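Local coordinates for protein 1d10 (Caenorhabditis elegans, PDB 1T9F) that is of unknown function but folds as a beta-trefoil of MIR repeats, as in SDF2-like proteins, and is probably made with a signal peptide, at residues A[134-137]-A[138-141]. Residues are numbered along the deposited sequence; the frame is centred on the assembly and turned at random.
Sequences LRHA and VTGS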
ATOM      1  N   LEU A 134       4.087  -0.715   6.616  1.00 15.13           N
ATOM      2  CA  LEU A 134       4.169   0.555   5.917  1.00 17.30           C
ATOM      3  C   LEU A 134       3.470   1.564   6.794  1.00 13.83           C
ATOM      4  O   LEU A 134       2.272   1.457   7.050  1.00 22.19           O
ATOM      5  CB  LEU A 134       3.479   0.493   4.552  1.00 16.98           C
ATOM      6  CG  LEU A 134       4.203  -0.222   3.412  1.00 20.49           C
ATOM      7  CD1 LEU A 134       3.300  -0.207   2.174  1.00 20.54           C
ATOM      8  CD2 LEU A 134       5.531   0.463   3.103  1.00 19.18           C
ATOM      9  N   ARG A 135       4.224   2.550   7.256  1.00 14.51           N
ATOM     10  CA  ARG A 135       3.661   3.563   8.127  1.00 18.83           C
ATOM     11  C   ARG A 135       3.504   4.888   7.397  1.00 17.50           C
ATOM     12  O   ARG A 135       4.480   5.447   6.902  1.00 18.72           O
ATOM     13  CB  ARG A 135       4.570   3.736   9.347  1.00 21.15           C
ATOM     14  CG  ARG A 135       3.915   4.434  10.513  1.00 23.17           C
ATOM     15  CD  ARG A 135       4.854   4.472  11.730  1.00 24.51           C
ATOM     16  NE  ARG A 135       4.158   4.938  12.925  1.00 26.09           N
ATOM     17  CZ  ARG A 135       4.710   5.021  14.134  1.00 30.30           C
ATOM     18  NH1 ARG A 135       5.977   4.671  14.317  1.00 21.54           N
ATOM     19  NH2 ARG A 135       3.991   5.442  15.160  1.00 24.59           N
ATOM     20  N   HIS A 136       2.274   5.389   7.331  1.00 15.47           N
ATOM     21  CA  HIS A 136       2.012   6.651   6.652  1.00 17.47           C
ATOM     22  C   HIS A 136       2.865   7.738   7.298  1.00 29.13           C
ATOM     23  O   HIS A 136       2.774   7.981   8.505  1.00 23.05           O
ATOM     24  CB  HIS A 136       0.537   7.019   6.756  1.00 20.13           C
ATOM     25  CG  HIS A 136       0.119   8.103   5.813  1.00 28.32           C
ATOM     26  ND1 HIS A 136      -0.555   9.233   6.228  1.00 26.70           N
ATOM     27  CD2 HIS A 136       0.251   8.215   4.470  1.00 18.85           C
ATOM     28  CE1 HIS A 136      -0.821   9.993   5.180  1.00 26.66           C
ATOM     29  NE2 HIS A 136      -0.343   9.398   4.101  1.00 24.06           N
ATOM     30  N   ALA A 137       3.688   8.389   6.486  1.00 20.80           N
ATOM     31  CA  ALA A 137       4.581   9.424   6.974  1.00 26.82           C
ATOM     32  C   ALA A 137       3.890  10.608   7.643  1.00 31.22           C
ATOM     33  O   ALA A 137       4.274  11.013   8.740  1.00 26.75           O
ATOM     34  CB  ALA A 137       5.459   9.916   5.839  1.00 22.75           C
ATOM     35  N   VAL A 138       2.874  11.161   6.990  1.00 24.58           N
ATOM     36  CA  VAL A 138       2.179  12.320   7.526  1.00 28.01           C
ATOM     37  C   VAL A 138       1.317  12.077   8.761  1.00 35.31           C
ATOM     38  O   VAL A 138       1.327  12.890   9.685  1.00 28.08           O
ATOM     39  CB  VAL A 138       1.328  12.996   6.434  1.00 24.27           C
ATOM     40  CG1 VAL A 138       0.460  14.096   7.033  1.00 30.76           C
ATOM     41  CG2 VAL A 138       2.244  13.575   5.366  1.00 22.61           C
ATOM     42  N   THR A 139       0.574  10.971   8.792  1.00 35.67           N
ATOM     43  CA  THR A 139      -0.288  10.679   9.937  1.00 30.59           C
ATOM     44  C   THR A 139       0.278   9.648  10.912  1.00 29.07           C
ATOM     45  O   THR A 139      -0.111   9.614  12.076  1.00 34.19           O
ATOM     46  CB  THR A 139      -1.662  10.170   9.484  1.00 29.26           C
ATOM     47  OG1 THR A 139      -1.492   8.958   8.743  1.00 28.82           O
ATOM     48  CG2 THR A 139      -2.360  11.202   8.623  1.00 26.59           C
ATOM     49  N   GLY A 140       1.180   8.797  10.438  1.00 29.90           N
ATOM     50  CA  GLY A 140       1.759   7.782  11.302  1.00 26.32           C
ATOM     51  C   GLY A 140       0.966   6.485  11.356  1.00 26.34           C
ATOM     52  O   GLY A 140       1.372   5.528  12.021  1.00 31.61           O
ATOM     53  N   SER A 141      -0.163   6.444  10.655  1.00 28.60           N
ATOM     54  CA  SER A 141      -1.007   5.254  10.643  1.00 23.42           C
ATOM     55  C   SER A 141      -0.375   4.140   9.831  1.00 28.84           C
ATOM     56  O   SER A 141       0.266   4.388   8.806  1.00 23.36           O
ATOM     57  CB  SER A 141      -2.384   5.580  10.065  1.00 32.10           C
ATOM     58  OG  SER A 141      -2.957   6.693  10.728  1.00 31.58           O
TER
HETATM   59  O   HOH W   1       0.935   5.392  14.839  1.00 28.88           O
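Arg135 reaches across to Gly140: its chain, extended from CG to NE, brings NE 3.0 Å from Gly140 O. The bond is fairly straight (161° at the hydrogen), and the oxygen lies in the guanidinium plane, meeting the group edge-on; a water linking Arg135 NH2 to the same oxygen gives it a second donor. Arg135 CA makes a CA-H...O contact with Ser141 O, which also accepts from His136 N at 2.7 Å. His136 O receives Gly140 N in a bent bond (132°), so the main chain of His136 is tied through both its N-H and its carbonyl O. These bonds close a beta-hairpin with a four-residue loop, 137-140, helical at the first three residues and left-handed at Gly140, where a CB would jam against Thr139 O. With CG anti to the backbone N (chi1 -166°), the His136 ring meets Thr139 at its edge: ND1 and Thr139 OG1 are hydrogen-bonded at 2.7 Å, either being a possible donor. Val138 CB lies alongside, 3.9 Å from His136 CE1. His136 NE2 also bonds Gly114 O, and Gln100 NE2 Thr139 OG1. The hairpin joins barrel strand 131-136 to strand 142-146 through Leu134-Leu143 backbone bonding, while the His136 ring meets Trp117 of strand 117-120.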